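Local coordinates for oxalate--CoA ligase (Arabidopsis thaliana, PDB 5IE2), which belongs to the ANL superfamily of AMP-binding enzymes and binds ATP in a pocket of its AMP-binding fold, at residues Arg286-Ser291 / Leu309-Met314. Residues are numbered along the deposited sequence; the frame is centred on the assembly and turned at random.
Sequences RSCSAS and LEAYAM. With ATP (adenosine-5'-triphosphate), chain C; ACY (acetic acid), chain E.
Ser287 and Glu310 sit side by side on neighbouring parallel strands of a beta-alpha-beta unit, whose crossover runs through helix 294-304; the 289-291 loop and strand 308-314 border the adenine pocket of this AMP-binding fold. Ser287 O receives Ala311 N at 2.9 Å, while Ser287 N donates to Leu309 O at 3.1 Å. Past Cys288 the first segment continues as a loop, and the adenine lies between this loop and Glu310 and Tyr312. Glu310 reaches it with an extended chain, CG anti to the backbone N (chi1 -168°), which carries OE2 forward to accept ATP N6 at 3.1 Å. That same oxygen takes Leu292 N and a water shared with Ser287 OG and Ala290 O; three donors thus grip this one oxygen. Ala311 O accepts N6 as well, at 2.9 Å. On the other face of the sheet the small methyl of Ala311 lets the extended Arg286 bring NH2 obliquely to within 3.4 Å of Ala311 CB, and its NE and NH1 are held by Tyr198, Thr258 and His319. Cys288 CB lies above one guanidinium face, offset toward its rim, and its SG packs against the equally small Ala313 CB. Tyr312, tethered through OH to Asp394, turns its ring edge to the nucleotide, with CD1 3.8 Å from ATP N7.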
ATOM      1  N   ARG A 286      -4.414   0.857 -11.633  1.00 13.17           N
ATOM      2  CA  ARG A 286      -4.802   1.509 -10.396  1.00 14.98           C
ATOM      3  C   ARG A 286      -3.648   2.300  -9.769  1.00 13.86           C
ATOM      4  O   ARG A 286      -2.473   1.892  -9.870  1.00 15.10           O
ATOM      5  CB  ARG A 286      -5.336   0.431  -9.431  1.00 12.45           C
ATOM      6  CG  ARG A 286      -5.814   1.004  -8.061  1.00 14.17           C
ATOM      7  CD  ARG A 286      -6.290  -0.192  -7.225  1.00 16.03           C
ATOM      8  NE  ARG A 286      -6.820   0.239  -5.922  1.00 17.72           N
ATOM      9  CZ  ARG A 286      -6.171   0.165  -4.757  1.00 18.28           C
ATOM     10  NH1 ARG A 286      -4.903  -0.281  -4.661  1.00 16.26           N
ATOM     11  NH2 ARG A 286      -6.808   0.556  -3.651  1.00 17.01           N
ATOM     12  N   SER A 287      -3.987   3.440  -9.118  1.00 14.63           N
ATOM     13  CA  SER A 287      -2.997   4.200  -8.379  1.00 14.98           C
ATOM     14  C   SER A 287      -3.529   4.479  -6.974  1.00 15.95           C
ATOM     15  O   SER A 287      -4.705   4.676  -6.838  1.00 15.95           O
ATOM     16  CB  SER A 287      -2.691   5.527  -9.121  1.00 18.23           C
ATOM     17  OG  SER A 287      -1.678   6.299  -8.450  1.00 16.40           O
ATOM     18  N   CYS A 288      -2.683   4.425  -5.951  1.00 13.78           N
ATOM     19  CA  CYS A 288      -3.138   4.680  -4.568  1.00 14.21           C
ATOM     20  C   CYS A 288      -1.939   5.124  -3.750  1.00 18.07           C
ATOM     21  O   CYS A 288      -0.797   5.046  -4.257  1.00 19.24           O
ATOM     22  CB  CYS A 288      -3.824   3.401  -3.992  1.00 14.06           C
ATOM     23  SG  CYS A 288      -4.703   3.690  -2.459  1.00 18.41           S
ATOM     24  N   SER A 289      -2.191   5.617  -2.528  1.00 16.77           N
ATOM     25  CA  SER A 289      -1.206   5.854  -1.429  1.00 17.58           C
ATOM     26  C   SER A 289      -0.622   7.264  -1.398  1.00 22.36           C
ATOM     27  O   SER A 289      -0.132   7.677  -0.349  1.00 21.33           O
ATOM     28  CB  SER A 289      -0.007   4.876  -1.426  1.00 18.51           C
ATOM     29  OG  SER A 289      -0.446   3.504  -1.431  1.00 19.08           O
ATOM     30  N   ALA A 290      -0.634   7.967  -2.537  1.00 20.11           N
ATOM     31  CA  ALA A 290      -0.178   9.358  -2.599  1.00 19.22           C
ATOM     32  C   ALA A 290      -0.900   9.961  -3.779  1.00 20.05           C
ATOM     33  O   ALA A 290      -1.298   9.186  -4.665  1.00 21.13           O
ATOM     34  CB  ALA A 290       1.371   9.430  -2.805  1.00 18.10           C
ATOM     35  N   SER A 291      -1.038  11.287  -3.865  1.00 20.61           N
ATOM     36  CA  SER A 291      -1.890  11.834  -4.940  1.00 22.38           C
ATOM     37  C   SER A 291      -1.301  11.575  -6.297  1.00 21.61           C
ATOM     38  O   SER A 291      -0.066  11.715  -6.513  1.00 20.14           O
ATOM     39  CB  SER A 291      -2.182  13.329  -4.777  1.00 28.38           C
ATOM     40  OG  SER A 291      -0.976  14.021  -4.749  1.00 36.87           O
ATOM     41  N   LEU A 309      -7.549   4.374 -12.554  1.00 15.85           N
ATOM     42  CA  LEU A 309      -8.484   4.579 -11.434  1.00 15.98           C
ATOM     43  C   LEU A 309      -7.693   4.847 -10.164  1.00 17.95           C
ATOM     44  O   LEU A 309      -6.935   3.978  -9.690  1.00 16.41           O
ATOM     45  CB  LEU A 309      -9.364   3.340 -11.250  1.00 15.79           C
ATOM     46  CG  LEU A 309      -9.988   2.803 -12.553  1.00 18.39           C
ATOM     47  CD1 LEU A 309     -10.814   1.525 -12.244  1.00 22.46           C
ATOM     48  CD2 LEU A 309     -10.901   3.912 -13.203  1.00 18.26           C
ATOM     49  N   GLU A 310      -7.874   6.042  -9.620  1.00 17.81           N
ATOM     50  CA  GLU A 310      -7.207   6.410  -8.384  1.00 16.59           C
ATOM     51  C   GLU A 310      -8.044   6.061  -7.156  1.00 15.13           C
ATOM     52  O   GLU A 310      -9.272   6.248  -7.144  1.00 15.79           O
ATOM     53  CB  GLU A 310      -6.920   7.923  -8.381  1.00 19.13           C
ATOM     54  CG  GLU A 310      -5.962   8.300  -7.255  1.00 21.41           C
ATOM     55  CD  GLU A 310      -5.595   9.771  -7.191  1.00 22.73           C
ATOM     56  OE1 GLU A 310      -6.193  10.599  -7.915  1.00 23.63           O
ATOM     57  OE2 GLU A 310      -4.693  10.094  -6.375  1.00 22.21           O
ATOM     58  N   ALA A 311      -7.372   5.518  -6.156  1.00 15.25           N
ATOM     59  CA  ALA A 311      -8.021   5.154  -4.894  1.00 16.57           C
ATOM     60  C   ALA A 311      -7.318   5.887  -3.738  1.00 16.46           C
ATOM     61  O   ALA A 311      -6.187   6.345  -3.897  1.00 14.75           O
ATOM     62  CB  ALA A 311      -7.942   3.651  -4.654  1.00 15.06           C
ATOM     63  N   TYR A 312      -7.975   5.914  -2.581  1.00 16.06           N
ATOM     64  CA  TYR A 312      -7.475   6.518  -1.343  1.00 15.80           C
ATOM     65  C   TYR A 312      -7.509   5.438  -0.252  1.00 15.19           C
ATOM     66  O   TYR A 312      -8.490   4.708  -0.134  1.00 14.86           O
ATOM     67  CB  TYR A 312      -8.359   7.719  -1.000  1.00 15.61           C
ATOM     68  CG  TYR A 312      -8.316   8.277   0.424  1.00 15.61           C
ATOM     69  CD1 TYR A 312      -7.115   8.700   1.000  1.00 17.52           C
ATOM     70  CD2 TYR A 312      -9.500   8.513   1.106  1.00 14.67           C
ATOM     71  CE1 TYR A 312      -7.086   9.304   2.309  1.00 16.54           C
ATOM     72  CE2 TYR A 312      -9.494   9.118   2.368  1.00 16.39           C
ATOM     73  CZ  TYR A 312      -8.302   9.485   2.964  1.00 17.48           C
ATOM     74  OH  TYR A 312      -8.332  10.045   4.219  1.00 18.30           O
ATOM     75  N   ALA A 313      -6.404   5.292   0.471  1.00 15.26           N
ATOM     76  CA  ALA A 313      -6.247   4.162   1.388  1.00 14.19           C
ATOM     77  C   ALA A 313      -5.301   4.477   2.531  1.00 14.12           C
ATOM     78  O   ALA A 313      -4.537   5.393   2.428  1.00 15.36           O
ATOM     79  CB  ALA A 313      -5.718   2.920   0.634  1.00 14.42           C
ATOM     80  N   MET A 314      -5.386   3.725   3.630  1.00 13.93           N
ATOM     81  CA  MET A 314      -4.434   3.930   4.724  1.00 13.81           C
ATOM     82  C   MET A 314      -4.353   2.671   5.560  1.00 14.73           C
ATOM     83  O   MET A 314      -5.248   1.818   5.539  1.00 15.28           O
ATOM     84  CB  MET A 314      -4.846   5.162   5.572  1.00 14.20           C
ATOM     85  CG  MET A 314      -6.121   4.957   6.426  1.00 14.26           C
ATOM     86  SD  MET A 314      -6.665   6.560   7.101  1.00 19.89           S
ATOM     87  CE  MET A 314      -5.213   7.215   7.948  1.00 19.03           C
TER
HETATM   88  PG  ATP C 601       1.939   8.073   9.228  0.84 33.82           P
HETATM   89  O1G ATP C 601       1.943   9.602   9.228  0.78 36.87           O
HETATM   90  O2G ATP C 601       2.991   7.481  10.098  0.82 33.98           O
HETATM   91  O3G ATP C 601       0.552   7.522   9.551  0.91 32.63           O
HETATM   92  PB  ATP C 601       1.273   7.574   6.463  0.82 25.58           P
HETATM   93  O1B ATP C 601       2.009   7.842   5.168  1.00 24.38           O
HETATM   94  O2B ATP C 601       0.097   8.393   6.859  0.74 24.29           O
HETATM   95  O3B ATP C 601       2.318   7.550   7.729  1.00 32.72           O
HETATM   96  PA  ATP C 601       0.011   5.173   5.293  1.00 23.36           P
HETATM   97  O1A ATP C 601      -1.124   4.484   6.039  1.00 23.00           O
HETATM   98  O2A ATP C 601       1.003   4.363   4.553  1.00 23.78           O
HETATM   99  O3A ATP C 601       0.855   5.994   6.397  1.00 30.58           O
HETATM  100  O5' ATP C 601      -0.612   6.327   4.374  1.00 19.43           O
HETATM  101  C5' ATP C 601      -2.011   6.706   4.378  1.00 18.85           C
HETATM  102  C4' ATP C 601      -2.055   8.186   3.960  1.00 19.89           C
HETATM  103  O4' ATP C 601      -1.670   8.293   2.577  1.00 19.06           O
HETATM  104  C3' ATP C 601      -3.448   8.736   3.940  1.00 19.46           C
HETATM  105  O3' ATP C 601      -3.829   9.128   5.257  1.00 20.78           O
HETATM  106  C2' ATP C 601      -3.334   9.917   2.999  1.00 20.24           C
HETATM  107  O2' ATP C 601      -2.659  10.991   3.673  1.00 22.70           O
HETATM  108  C1' ATP C 601      -2.355   9.386   1.992  1.00 17.88           C
HETATM  109  N9  ATP C 601      -3.015   8.887   0.762  1.00 16.30           N
HETATM  110  C8  ATP C 601      -3.392   7.637   0.464  1.00 16.32           C
HETATM  111  N7  ATP C 601      -3.938   7.616  -0.791  1.00 15.32           N
HETATM  112  C5  ATP C 601      -3.867   8.898  -1.277  1.00 16.70           C
HETATM  113  C6  ATP C 601      -4.245   9.569  -2.542  1.00 17.63           C
HETATM  114  N6  ATP C 601      -4.769   8.834  -3.579  1.00 16.26           N
HETATM  115  N1  ATP C 601      -3.989  10.895  -2.628  1.00 19.81           N
HETATM  116  C2  ATP C 601      -3.426  11.595  -1.616  1.00 21.74           C
HETATM  117  N3  ATP C 601      -3.061  11.051  -0.427  1.00 19.96           N
HETATM  118  C4  ATP C 601      -3.265   9.715  -0.246  1.00 16.67           C
HETATM  119  C   ACY E 603      -2.231   2.739   1.371  1.00 23.69           C
HETATM  120  O   ACY E 603      -2.150   2.677   0.090  1.00 24.14           O
HETATM  121  OXT ACY E 603      -2.975   1.994   2.076  1.00 22.33           O
HETATM  122  CH3 ACY E 603      -1.434   3.798   2.086  1.00 20.30           C
HETATM  123  O   HOH W   1      -2.866   7.716  -6.390  1.00 15.70           O